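Local coordinates for microcin B17-processing protein McbC (PDB 6GRH) that binds flavin mononucleotide and, probably as an oxidoreductase, helps convert the inactive microcin B17 precursor into the active peptide, at residues D25-V28 / R29-A33; A50-E53 / K54-K58; H151-P154 / L155-A158; F195-A198 / L199-Y202; M217-N220 / A221-A225. All blocks are in the same frame, centred on the assembly; numbering follows the deposited sequence. Where two conformers were deposited one is given.

Contact 1: residues D25-V28 / R29-A33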
loop_
_atom_site.group_PDB
_atom_site.type_symbol
_atom_site.label_atom_id
_atom_site.label_comp_id
_atom_site.label_asym_id
_atom_site.label_seq_id
_atom_site.Cartn_x
_atom_site.Cartn_y
_atom_site.Cartn_z
ATOM N N ASP D 25 5.409 5.856 -2.421
ATOM C CA ASP D 25 5.005 4.607 -3.016
ATOM C C ASP D 25 3.753 4.799 -3.857
ATOM O O ASP D 25 3.629 4.193 -4.898
ATOM C CB ASP D 25 4.657 3.562 -1.970
ATOM C CG ASP D 25 5.856 2.949 -1.306
ATOM O OD1 ASP D 25 7.011 3.152 -1.761
ATOM O OD2 ASP D 25 5.607 2.218 -0.293
ATOM N N PHE D 26 2.786 5.547 -3.327
ATOM C CA PHE D 26 1.558 5.779 -4.038
ATOM C C PHE D 26 1.788 6.678 -5.244
ATOM O O PHE D 26 1.346 6.390 -6.353
ATOM C CB PHE D 26 0.514 6.422 -3.153
ATOM C CG PHE D 26 -0.746 6.734 -3.891
ATOM C CD1 PHE D 26 -1.608 5.700 -4.264
ATOM C CD2 PHE D 26 -1.027 8.028 -4.278
ATOM C CE1 PHE D 26 -2.788 5.970 -4.955
ATOM C CE2 PHE D 26 -2.177 8.305 -4.973
ATOM C CZ PHE D 26 -3.061 7.276 -5.316
ATOM N N HIS D 27 2.475 7.776 -4.999
ATOM C CA HIS D 27 2.759 8.762 -6.005
ATOM C C HIS D 27 3.359 8.156 -7.295
ATOM O O HIS D 27 2.892 8.478 -8.392
ATOM C CB HIS D 27 3.720 9.830 -5.482
ATOM C CG HIS D 27 4.012 10.873 -6.504
ATOM N ND1 HIS D 27 3.178 11.945 -6.711
ATOM C CD2 HIS D 27 5.007 10.974 -7.424
ATOM C CE1 HIS D 27 3.663 12.682 -7.697
ATOM N NE2 HIS D 27 4.767 12.112 -8.150
ATOM N N VAL D 28 4.333 7.257 -7.148
ATOM C CA VAL D 28 5.033 6.676 -8.305
ATOM C C VAL D 28 4.168 5.742 -9.169
ATOM O O VAL D 28 4.527 5.440 -10.298
ATOM C CB VAL D 28 6.348 5.966 -7.904
ATOM C CG1 VAL D 28 6.103 4.598 -7.302
ATOM C CG2 VAL D 28 7.240 5.834 -9.122
ATOM N N ARG D 29 3.043 5.279 -8.628
ATOM C CA ARG D 29 2.070 4.526 -9.401
ATOM C C ARG D 29 1.446 5.322 -10.555
ATOM O O ARG D 29 1.047 4.728 -11.556
ATOM C CB ARG D 29 0.947 4.008 -8.511
ATOM C CG ARG D 29 1.403 3.019 -7.477
ATOM C CD ARG D 29 0.185 2.566 -6.713
ATOM N NE ARG D 29 0.459 1.755 -5.550
ATOM C CZ ARG D 29 0.797 0.471 -5.550
ATOM N NH1 ARG D 29 0.987 -0.212 -6.669
ATOM N NH2 ARG D 29 0.956 -0.144 -4.381
ATOM N N GLY D 30 1.395 6.643 -10.417
ATOM C CA GLY D 30 0.888 7.505 -11.434
ATOM C C GLY D 30 1.907 8.087 -12.397
ATOM O O GLY D 30 1.528 8.859 -13.255
ATOM N N ASN D 31 3.177 7.737 -12.244
ATOM C CA ASN D 31 4.217 8.227 -13.129
ATOM C C ASN D 31 4.088 7.472 -14.460
ATOM O O ASN D 31 3.714 6.309 -14.471
ATOM C CB ASN D 31 5.601 7.991 -12.530
ATOM C CG ASN D 31 5.981 8.996 -11.429
ATOM O OD1 ASN D 31 5.318 9.992 -11.176
ATOM N ND2 ASN D 31 7.077 8.736 -10.807
ATOM N N PHE D 32 4.513 8.115 -15.542
ATOM C CA PHE D 32 4.402 7.596 -16.899
ATOM C C PHE D 32 5.782 7.407 -17.492
ATOM O O PHE D 32 6.710 8.103 -17.124
ATOM C CB PHE D 32 3.652 8.612 -17.787
ATOM C CG PHE D 32 2.150 8.527 -17.746
ATOM C CD1 PHE D 32 1.457 7.694 -16.863
ATOM C CD2 PHE D 32 1.407 9.330 -18.617
ATOM C CE1 PHE D 32 0.076 7.664 -16.852
ATOM C CE2 PHE D 32 0.016 9.297 -18.619
ATOM C CZ PHE D 32 -0.653 8.453 -17.737
ATOM N N ALA D 33 5.903 6.411 -18.349
ATOM C CA ALA D 33 6.986 6.287 -19.316
ATOM C C ALA D 33 6.373 6.607 -20.670
ATOM O O ALA D 33 5.802 5.755 -21.325
ATOM C CB ALA D 33 7.557 4.886 -19.292
#
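Arg-29 and Phe-26 meet through the backbone first: Arg-29 N donates to Phe-26 O at 3.0 Å, and the next amide, Gly-30 N, does the same to His-27 O at 3.1 Å. A weaker third bond, Asn-31 N to Val-28 O, completes the series. Each joins residues three apart, and this tight winding is the compact part of the contact. Arg-29 CB sits on it, 3.2 Å from Phe-26 O. Overlapping turns thus lead on from helix 17-27; Val-28 to Asn-31 forms a type I turn, after which the chain, extended at Asn-31 and Phe-32, leaves for McbB and the second subunit. Beyond the turn the packing slackens. With chi1 at -64° and an extended chain beyond, Arg-29 runs back alongside the helix, but its NH2 stays 6.6 Å from Asp-25 OD2, too far for a salt bridge; that carboxylate is instead paired with Arg-210 of McbB. On another side His-27 and Asn-31 cross at about a right angle, ring and amide planes 83° apart, with 3.7 Å between NE2 and OD1. Their firmer partners lie elsewhere: His-27 ND1 bonds to Tyr-207 OH, while Asn-31 OD1 bonds to Arg-208 of the second subunit.

Contact 2: residues A50-E53 / K54-K58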
loop_
_atom_site.group_PDB
_atom_site.type_symbol
_atom_site.label_atom_id
_atom_site.label_comp_id
_atom_site.label_asym_id
_atom_site.label_seq_id
_atom_site.Cartn_x
_atom_site.Cartn_y
_atom_site.Cartn_z
ATOM N N ALA D 50 -12.606 5.720 -30.192
ATOM C CA ALA D 50 -13.953 5.789 -30.784
ATOM C C ALA D 50 -15.089 5.902 -29.771
ATOM O O ALA D 50 -16.193 6.283 -30.136
ATOM C CB ALA D 50 -14.194 4.572 -31.655
ATOM N N HIS D 51 -14.840 5.527 -28.523
ATOM C CA HIS D 51 -15.849 5.620 -27.473
ATOM C C HIS D 51 -15.637 6.783 -26.509
ATOM O O HIS D 51 -16.457 6.983 -25.606
ATOM C CB HIS D 51 -15.885 4.304 -26.697
ATOM C CG HIS D 51 -16.413 3.163 -27.501
ATOM N ND1 HIS D 51 -15.636 2.087 -27.864
ATOM C CD2 HIS D 51 -17.637 2.942 -28.033
ATOM C CE1 HIS D 51 -16.362 1.239 -28.565
ATOM N NE2 HIS D 51 -17.579 1.737 -28.685
ATOM N N LEU D 52 -14.571 7.558 -26.688
ATOM C CA LEU D 52 -14.258 8.634 -25.746
ATOM C C LEU D 52 -15.262 9.775 -25.786
ATOM O O LEU D 52 -15.493 10.409 -24.760
ATOM C CB LEU D 52 -12.843 9.182 -25.970
ATOM C CG LEU D 52 -11.704 8.399 -25.344
ATOM C CD1 LEU D 52 -10.373 8.973 -25.815
ATOM C CD2 LEU D 52 -11.767 8.452 -23.817
ATOM N N GLU D 53 -15.885 10.009 -26.946
ATOM C CA GLU D 53 -16.836 11.114 -27.099
ATOM C C GLU D 53 -17.960 11.067 -26.057
ATOM O O GLU D 53 -18.343 12.110 -25.501
ATOM C CB GLU D 53 -17.438 11.151 -28.518
ATOM C CG GLU D 53 -18.076 12.498 -28.903
ATOM C CD GLU D 53 -19.503 12.723 -28.387
ATOM O OE1 GLU D 53 -20.171 11.746 -27.973
ATOM O OE2 GLU D 53 -19.982 13.890 -28.399
ATOM N N LYS D 54 -18.465 9.866 -25.777
ATOM C CA LYS D 54 -19.559 9.712 -24.823
ATOM C C LYS D 54 -19.199 10.127 -23.377
ATOM O O LYS D 54 -20.090 10.363 -22.565
ATOM C CB LYS D 54 -20.151 8.288 -24.875
ATOM C CG LYS D 54 -19.695 7.310 -23.789
ATOM C CD LYS D 54 -20.653 6.123 -23.644
ATOM C CE LYS D 54 -20.596 5.152 -24.807
ATOM N NZ LYS D 54 -19.286 4.436 -24.838
ATOM N N PHE D 55 -17.907 10.207 -23.062
ATOM C CA PHE D 55 -17.442 10.572 -21.734
ATOM C C PHE D 55 -17.001 12.025 -21.560
ATOM O O PHE D 55 -16.880 12.503 -20.434
ATOM C CB PHE D 55 -16.305 9.655 -21.333
ATOM C CG PHE D 55 -16.694 8.219 -21.311
ATOM C CD1 PHE D 55 -17.470 7.708 -20.255
ATOM C CD2 PHE D 55 -16.313 7.362 -22.333
ATOM C CE1 PHE D 55 -17.828 6.371 -20.225
ATOM C CE2 PHE D 55 -16.662 6.011 -22.288
ATOM C CZ PHE D 55 -17.429 5.523 -21.250
ATOM N N GLU D 56 -16.767 12.715 -22.671
ATOM C CA GLU D 56 -16.177 14.033 -22.660
ATOM C C GLU D 56 -17.278 15.096 -22.480
ATOM O O GLU D 56 -18.325 15.046 -23.142
ATOM C CB GLU D 56 -15.389 14.252 -23.960
ATOM C CG GLU D 56 -14.139 13.374 -24.028
ATOM C CD GLU D 56 -13.484 13.307 -25.407
ATOM O OE1 GLU D 56 -14.046 13.792 -26.408
ATOM O OE2 GLU D 56 -12.406 12.725 -25.499
ATOM N N ASN D 57 -17.027 16.030 -21.561
ATOM C CA ASN D 57 -17.889 17.197 -21.332
ATOM C C ASN D 57 -19.320 16.807 -21.001
ATOM O O ASN D 57 -20.261 17.252 -21.654
ATOM C CB ASN D 57 -17.870 18.151 -22.539
ATOM C CG ASN D 57 -16.481 18.682 -22.823
ATOM O OD1 ASN D 57 -15.822 19.232 -21.940
ATOM N ND2 ASN D 57 -16.034 18.513 -24.038
ATOM N N LYS D 58 -19.457 15.966 -19.985
ATOM C CA LYS D 58 -20.745 15.467 -19.536
ATOM C C LYS D 58 -20.978 15.833 -18.068
ATOM O O LYS D 58 -20.078 16.316 -17.399
ATOM C CB LYS D 58 -20.792 13.954 -19.719
ATOM C CG LYS D 58 -20.715 13.476 -21.181
ATOM C CD LYS D 58 -21.918 13.888 -22.006
ATOM C CE LYS D 58 -21.881 13.308 -23.410
ATOM N NZ LYS D 58 -20.680 13.781 -24.148
#
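Leu-52 O receives Phe-55 N at 3.0 Å and Glu-53 O receives Glu-56 N at 3.3 Å, so the backbone makes two overlapping type I turns, at 52-55 and 53-56, in the long loop between strands 42-43 and 70-71. Lys-58 finishes them from the far end. Its chain, bent at chi2 (-66°) and again at chi4, curls back until NZ lies 3.2 Å from Glu-53 O and 2.9 Å from Glu-56 O, hydrogen-bonded to both. The carboxylate of Glu-53 adds only a longer attraction, OE2 being 4.3 Å from NZ. On the turns, Lys-54 and His-51 lie side by side and point the same way, the ammonium lying near both CB and the ring carbon CD2 of His-51, obliquely to the ring. The same lysine lays its CG over the centre of one face of the Phe-55 ring, 3.6 Å above the plane. From a different direction His-51 O approaches Phe-55 CD2 at 3.3 Å, while the ring itself meets Phe-200 of the second subunit. Glu-56, extended beyond CG, passes across the carbonyl of Leu-52 and brings OE2 to 3.6 Å from Leu-52 CB; it packs on Gly-124 of the second subunit, a residue of the flavin pocket. The chemistry is thus divided: carbon covers the aromatic ring, whereas one ammonium is shared by two carbonyls of the turns, which probably steadies their last residues through charge-assisted bonds.

Contact 3: residues H151-P154 / L155-A158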
loop_
_atom_site.group_PDB
_atom_site.type_symbol
_atom_site.label_atom_id
_atom_site.label_comp_id
_atom_site.label_asym_id
_atom_site.label_seq_id
_atom_site.Cartn_x
_atom_site.Cartn_y
_atom_site.Cartn_z
ATOM N N HIS D 151 14.134 28.538 -11.553
ATOM C CA HIS D 151 13.167 28.333 -10.502
ATOM C C HIS D 151 12.610 29.710 -10.133
ATOM O O HIS D 151 13.381 30.609 -9.836
ATOM C CB HIS D 151 13.884 27.643 -9.355
ATOM C CG HIS D 151 13.103 27.551 -8.088
ATOM N ND1 HIS D 151 13.665 27.818 -6.863
ATOM C CD2 HIS D 151 11.819 27.210 -7.851
ATOM C CE1 HIS D 151 12.759 27.641 -5.914
ATOM N NE2 HIS D 151 11.631 27.256 -6.487
ATOM N N TYR D 152 11.283 29.890 -10.196
ATOM C CA TYR D 152 10.670 31.156 -9.824
ATOM C C TYR D 152 10.485 31.246 -8.313
ATOM O O TYR D 152 9.901 30.346 -7.720
ATOM C CB TYR D 152 9.316 31.376 -10.525
ATOM C CG TYR D 152 8.726 32.742 -10.209
ATOM C CD1 TYR D 152 9.436 33.897 -10.484
ATOM C CD2 TYR D 152 7.479 32.876 -9.609
ATOM C CE1 TYR D 152 8.928 35.151 -10.203
ATOM C CE2 TYR D 152 6.953 34.133 -9.318
ATOM C CZ TYR D 152 7.676 35.273 -9.616
ATOM O OH TYR D 152 7.195 36.534 -9.331
ATOM N N LEU D 153 10.982 32.339 -7.719
ATOM C CA LEU D 153 10.837 32.628 -6.290
ATOM C C LEU D 153 9.716 33.650 -6.165
ATOM O O LEU D 153 9.930 34.838 -6.435
ATOM C CB LEU D 153 12.151 33.150 -5.696
ATOM C CG LEU D 153 13.390 32.261 -5.825
ATOM C CD1 LEU D 153 14.632 32.990 -5.331
ATOM C CD2 LEU D 153 13.206 30.948 -5.059
ATOM N N PRO D 154 8.506 33.207 -5.766
ATOM C CA PRO D 154 7.345 34.109 -5.837
ATOM C C PRO D 154 7.300 35.273 -4.843
ATOM O O PRO D 154 6.596 36.252 -5.101
ATOM C CB PRO D 154 6.154 33.179 -5.601
ATOM C CG PRO D 154 6.715 31.793 -5.539
ATOM C CD PRO D 154 8.144 31.929 -5.132
ATOM N N LEU D 155 8.021 35.168 -3.729
ATOM C CA LEU D 155 8.059 36.231 -2.733
ATOM C C LEU D 155 9.177 37.208 -3.056
ATOM O O LEU D 155 8.956 38.398 -2.994
ATOM C CB LEU D 155 8.205 35.652 -1.320
ATOM C CG LEU D 155 7.080 34.687 -0.930
ATOM C CD1 LEU D 155 7.223 34.240 0.521
ATOM C CD2 LEU D 155 5.724 35.328 -1.165
ATOM N N SER D 156 10.354 36.700 -3.440
ATOM C CA SER D 156 11.453 37.562 -3.906
ATOM C C SER D 156 11.147 38.195 -5.284
ATOM O O SER D 156 11.692 39.248 -5.621
ATOM C CB SER D 156 12.762 36.776 -4.020
ATOM O OG SER D 156 13.144 36.178 -2.803
ATOM N N GLN D 157 10.276 37.546 -6.066
ATOM C CA GLN D 157 9.952 37.963 -7.442
ATOM C C GLN D 157 11.228 37.970 -8.268
ATOM O O GLN D 157 11.696 39.003 -8.740
ATOM C CB GLN D 157 9.190 39.301 -7.468
ATOM C CG GLN D 157 7.887 39.191 -6.675
ATOM C CD GLN D 157 6.918 40.335 -6.871
ATOM O OE1 GLN D 157 6.827 40.916 -7.944
ATOM N NE2 GLN D 157 6.140 40.631 -5.820
ATOM N N ALA D 158 11.807 36.782 -8.365
ATOM C CA ALA D 158 13.116 36.601 -8.965
ATOM C C ALA D 158 13.234 35.188 -9.520
ATOM O O ALA D 158 12.470 34.295 -9.140
ATOM C CB ALA D 158 14.201 36.873 -7.931
#
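His-151 comes near Ala-158 only at the level of the backbone, its imidazole being occupied by Glu-130 and Glu-160. Tyr-152 is the first to engage with its side chain. CG stands anti to the backbone N (chi1 -176°), which lays the ring beside Gln-157, both side chains pointing the same way. Ala-158 O is 3.3 Å from Tyr-152 CD1, and the hydroxyl ends 3.6 Å from Gln-157 CA, where it also bonds to Ser-109 OG. Leu-153 then pairs with Ala-158 as an antiparallel hydrogen-bonded pair: Leu-153 N meets Ala-158 O at 2.8 Å, almost straight, with an N-H...O angle of 173°. Its carbonyl receives two weak bonds, from Gln-157 N and Ala-158 N. Two residues thus face one, a G1 beta bulge, here at the turn of the hairpin joining strands 149-153 and 158-163, with Gln-157 in the left-handed backbone region. Leu-153 CB, on the same face of the sheet as Ala-158, also touches Ser-156 CB at 4.0 Å. Pro-154 opens the turn; its N lies 3.9 Å above one face of the Tyr-152 ring, toward the rim, and its carbonyl O, bonded to Ser-109 OG, rests 3.6 Å from Gln-157 CG.

Contact 4: residues F195-A198 / L199-Y202. With EDO (1,2-ethanediol), chain P.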
loop_
_atom_site.group_PDB
_atom_site.type_symbol
_atom_site.label_atom_id
_atom_site.label_comp_id
_atom_site.label_asym_id
_atom_site.label_seq_id
_atom_site.Cartn_x
_atom_site.Cartn_y
_atom_site.Cartn_z
ATOM N N PHE D 195 8.038 16.787 -1.260
ATOM C CA PHE D 195 7.235 15.832 -0.461
ATOM C C PHE D 195 7.201 16.183 1.008
ATOM O O PHE D 195 6.131 16.250 1.616
ATOM C CB PHE D 195 7.711 14.400 -0.619
ATOM C CG PHE D 195 7.473 13.835 -1.995
ATOM C CD1 PHE D 195 6.199 13.501 -2.410
ATOM C CD2 PHE D 195 8.533 13.652 -2.875
ATOM C CE1 PHE D 195 5.979 12.964 -3.676
ATOM C CE2 PHE D 195 8.319 13.115 -4.146
ATOM C CZ PHE D 195 7.032 12.777 -4.540
ATOM N N GLU D 196 8.373 16.427 1.573
ATOM C CA GLU D 196 8.440 16.652 3.011
ATOM C C GLU D 196 7.786 17.954 3.442
ATOM O O GLU D 196 7.217 17.996 4.521
ATOM C CB GLU D 196 9.881 16.521 3.514
ATOM C CG GLU D 196 10.321 15.053 3.487
ATOM C CD GLU D 196 11.626 14.773 4.214
ATOM O OE1 GLU D 196 11.775 15.195 5.390
ATOM O OE2 GLU D 196 12.477 14.072 3.625
ATOM N N LYS D 197 7.820 18.990 2.604
ATOM C CA LYS D 197 7.114 20.233 2.887
ATOM C C LYS D 197 5.596 20.033 2.821
ATOM O O LYS D 197 4.870 20.658 3.590
ATOM C CB LYS D 197 7.533 21.339 1.942
ATOM C CG LYS D 197 7.040 22.701 2.403
ATOM C CD LYS D 197 8.138 23.721 2.316
ATOM C CE LYS D 197 7.612 25.117 2.567
ATOM N NZ LYS D 197 7.508 25.939 1.322
ATOM N N ALA D 198 5.122 19.168 1.922
ATOM C CA ALA D 198 3.676 18.846 1.864
ATOM C C ALA D 198 3.181 17.991 3.036
ATOM O O ALA D 198 2.000 18.048 3.377
ATOM C CB ALA D 198 3.330 18.167 0.547
ATOM N N LEU D 199 4.058 17.192 3.638
ATOM C CA LEU D 199 3.647 16.193 4.615
ATOM C C LEU D 199 3.920 16.549 6.079
ATOM O O LEU D 199 3.255 16.021 6.980
ATOM C CB LEU D 199 4.302 14.847 4.278
ATOM C CG LEU D 199 3.889 14.284 2.902
ATOM C CD1 LEU D 199 4.749 13.086 2.545
ATOM C CD2 LEU D 199 2.440 13.875 2.879
ATOM N N PHE D 200 4.901 17.419 6.327
ATOM C CA PHE D 200 5.433 17.538 7.682
ATOM C C PHE D 200 4.431 18.023 8.727
ATOM O O PHE D 200 4.515 17.587 9.856
ATOM C CB PHE D 200 6.742 18.334 7.743
ATOM C CG PHE D 200 6.580 19.815 7.712
ATOM C CD1 PHE D 200 6.044 20.454 6.614
ATOM C CD2 PHE D 200 7.019 20.579 8.773
ATOM C CE1 PHE D 200 5.948 21.812 6.571
ATOM C CE2 PHE D 200 6.911 21.953 8.742
ATOM C CZ PHE D 200 6.357 22.568 7.652
ATOM N N LYS D 201 3.498 18.893 8.347
ATOM C CA LYS D 201 2.500 19.403 9.286
ATOM C C LYS D 201 1.221 18.557 9.385
ATOM O O LYS D 201 0.740 18.232 10.505
ATOM C CB LYS D 201 2.109 20.848 8.915
ATOM C CG LYS D 201 1.114 21.475 9.909
ATOM C CD LYS D 201 0.797 22.935 9.637
ATOM C CE LYS D 201 -0.200 23.482 10.658
ATOM N NZ LYS D 201 -0.721 24.792 10.235
ATOM N N TYR D 202 0.622 18.296 8.227
ATOM C CA TYR D 202 -0.693 17.666 8.126
ATOM C C TYR D 202 -0.689 16.170 7.817
ATOM O O TYR D 202 -1.779 15.564 7.724
ATOM C CB TYR D 202 -1.508 18.364 7.041
ATOM C CG TYR D 202 -1.750 19.814 7.347
ATOM C CD1 TYR D 202 -2.510 20.181 8.453
ATOM C CD2 TYR D 202 -1.205 20.813 6.561
ATOM C CE1 TYR D 202 -2.737 21.520 8.760
ATOM C CE2 TYR D 202 -1.430 22.162 6.861
ATOM C CZ TYR D 202 -2.192 22.499 7.950
ATOM O OH TYR D 202 -2.416 23.824 8.272
HETATM C C1 EDO P . -4.431 26.888 9.388
HETATM O O1 EDO P . -3.011 26.986 9.369
HETATM C C2 EDO P . -4.834 25.872 8.347
HETATM O O2 EDO P . -4.491 26.331 7.034
HETATM O O HOH W 1 2.018 19.374 5.764
#
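Leu-199 folds back on Phe-195, its CG beside the backbone N (chi1 -62°) and only 3.2 Å from Phe-195 O, the carbonyl that also takes a weak bond from Leu-199 N. From there the leucine reaches Leu-20 and Val-23 of helix 17-27. Phe-200 adopts a different setting: chi1 of 80° places CG between its own N and carbonyl carbon, which turns the ring back against the carbonyls of Glu-196 and Lys-197. Lys-197 O consequently meets the ring at its edge, in plane, 3.3 Å from CD1, while Phe-200 N bonds to Glu-196 O at 3.0 Å. Lys-201 is extended throughout; its CG passes over the centre of one face of the Tyr-202 ring, and NZ ends hydrogen-bonded to Tyr-202 OH at 2.8 Å. A water, held weakly by Ala-198 O, accepts from Tyr-202 N and so spans the bend. An ethanediol, probably from the crystallisation liquor, bonds weakly to the tyrosine hydroxyl and also to Gly-124 N of the flavin pocket. Such a short helical turn, 195-199, links a strand of the nitroreductase-type sheet to helix 204-227, which supplies Met-209 to the flavin site.

Contact 5: residues M217-N220 / A221-A225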
loop_
_atom_site.group_PDB
_atom_site.type_symbol
_atom_site.label_atom_id
_atom_site.label_comp_id
_atom_site.label_asym_id
_atom_site.label_seq_id
_atom_site.Cartn_x
_atom_site.Cartn_y
_atom_site.Cartn_z
ATOM N N MET D 217 -2.613 27.012 -8.830
ATOM C CA MET D 217 -1.502 27.734 -9.442
ATOM C C MET D 217 -1.600 27.727 -10.956
ATOM O O MET D 217 -1.540 28.790 -11.574
ATOM C CB MET D 217 -0.159 27.207 -8.975
ATOM C CG MET D 217 0.032 27.419 -7.492
ATOM S SD MET D 217 1.406 26.473 -6.846
ATOM C CE MET D 217 2.769 27.309 -7.644
ATOM N N TYR D 218 -1.766 26.561 -11.577
ATOM C CA TYR D 218 -1.841 26.570 -13.035
ATOM C C TYR D 218 -3.096 27.297 -13.541
ATOM O O TYR D 218 -3.090 27.834 -14.652
ATOM C CB TYR D 218 -1.649 25.190 -13.667
ATOM C CG TYR D 218 -2.746 24.149 -13.534
ATOM C CD1 TYR D 218 -4.027 24.361 -14.018
ATOM C CD2 TYR D 218 -2.453 22.891 -13.000
ATOM C CE1 TYR D 218 -5.000 23.368 -13.913
ATOM C CE2 TYR D 218 -3.414 21.887 -12.903
ATOM C CZ TYR D 218 -4.680 22.123 -13.368
ATOM O OH TYR D 218 -5.637 21.141 -13.249
ATOM N N GLN D 219 -4.149 27.332 -12.726
ATOM C CA GLN D 219 -5.372 28.022 -13.109
ATOM C C GLN D 219 -5.154 29.533 -13.181
ATOM O O GLN D 219 -5.611 30.170 -14.116
ATOM C CB GLN D 219 -6.521 27.690 -12.151
ATOM C CG GLN D 219 -7.880 28.269 -12.550
ATOM C CD GLN D 219 -8.394 27.834 -13.927
ATOM O OE1 GLN D 219 -7.931 26.836 -14.508
ATOM N NE2 GLN D 219 -9.367 28.604 -14.464
ATOM N N ASN D 220 -4.448 30.096 -12.209
ATOM C CA ASN D 220 -4.013 31.499 -12.285
ATOM C C ASN D 220 -3.213 31.773 -13.558
ATOM O O ASN D 220 -3.372 32.833 -14.192
ATOM C CB ASN D 220 -3.155 31.893 -11.075
ATOM C CG ASN D 220 -3.972 32.407 -9.922
ATOM O OD1 ASN D 220 -5.192 32.300 -9.926
ATOM N ND2 ASN D 220 -3.287 32.959 -8.904
ATOM N N ALA D 221 -2.346 30.834 -13.902
ATOM C CA ALA D 221 -1.550 30.929 -15.114
ATOM C C ALA D 221 -2.403 30.866 -16.392
ATOM O O ALA D 221 -2.154 31.622 -17.311
ATOM C CB ALA D 221 -0.453 29.887 -15.127
ATOM N N VAL D 222 -3.413 30.000 -16.426
ATOM C CA VAL D 222 -4.420 29.967 -17.519
ATOM C C VAL D 222 -5.079 31.327 -17.696
ATOM O O VAL D 222 -5.161 31.861 -18.817
ATOM C CB VAL D 222 -5.520 28.899 -17.279
ATOM C CG1 VAL D 222 -6.674 29.035 -18.268
ATOM C CG2 VAL D 222 -4.936 27.486 -17.358
ATOM N N LEU D 223 -5.547 31.882 -16.586
ATOM C CA LEU D 223 -6.269 33.145 -16.598
ATOM C C LEU D 223 -5.349 34.315 -16.981
ATOM O O LEU D 223 -5.717 35.129 -17.799
ATOM C CB LEU D 223 -6.969 33.385 -15.262
ATOM C CG LEU D 223 -8.033 32.355 -14.867
ATOM C CD1 LEU D 223 -8.500 32.617 -13.436
ATOM C CD2 LEU D 223 -9.196 32.328 -15.849
ATOM N N VAL D 224 -4.139 34.355 -16.433
ATOM C CA VAL D 224 -3.189 35.416 -16.761
ATOM C C VAL D 224 -2.763 35.299 -18.240
ATOM O O VAL D 224 -2.742 36.303 -18.964
ATOM C CB VAL D 224 -1.985 35.410 -15.785
ATOM C CG1 VAL D 224 -0.886 36.364 -16.233
ATOM C CG2 VAL D 224 -2.449 35.770 -14.362
ATOM N N ALA D 225 -2.474 34.075 -18.686
ATOM C CA ALA D 225 -2.079 33.810 -20.084
ATOM C C ALA D 225 -3.125 34.263 -21.106
ATOM O O ALA D 225 -2.781 34.887 -22.125
ATOM C CB ALA D 225 -1.779 32.336 -20.266
#
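Gln-219 and Leu-223 cross obliquely one turn apart on helix 204-227, the long helix that in this nitroreductase-type fold lies against the second subunit. The backbone beneath them is regular alpha-helix: four successive amides each bond to the carbonyl four residues earlier, among them Val-222 N to Tyr-218 O at 2.8 Å and Leu-223 N to Gln-219 O at 3.0 Å. Gln-219 leaves the helix with CG anti to its N and then bends at chi2 (59°), which turns the amide toward Leu-223, one turn ahead. Gln-219 NE2 thereby reaches 4.0 Å from Leu-223 CD2. It is not held there by the leucine: NE2 bonds to Pro-119 O and Asn-220 OD1 of the second subunit, and Leu-223 packs on its own counterpart in that chain. Asn-220 points elsewhere, giving ND2 to Ala-107 O and OD1 to Gln-219 of the second subunit, so the Gln-219 to Asn-220 bond is made twice, once in each direction between the two copies. Val-222 and Val-224 are set alike, each with CG2 against the carbonyl of the residue four back: Val-222 CG2 lies 3.3 Å from Tyr-218 O, and Val-224 CG2 3.1 Å from Asn-220 O. Tyr-218 itself touches flavin mononucleotide, so this part of the helix serves the cofactor site as well as the dimer. What remains is the other end of the Gln-219 amide: OE1, buried and without a polar partner in the model, has Val-222 CG2 at 4.2 Å.

Contacts 3, 4 and 5 are buried, whereas contacts 1 and 2 are only partly buried and contact 2 is the one with exposed touching residues. Chemistry follows place: regular helical bonds and interchain amides in contact 5, a strand pair with its bulge in contact 3, ammonium-to-carbonyl bonds in the loop of contact 2. All five touch the second subunit. Contacts 1 and 4 join directly, the His-27 and Phe-195 rings meeting edge-to-face, while contacts 4 and 5 lie on helices 195-199 and 204-227, which follow each other in the chain. Contacts 2 and 3 lie about 40 Å apart between centres, on opposite sides of the chain's centre.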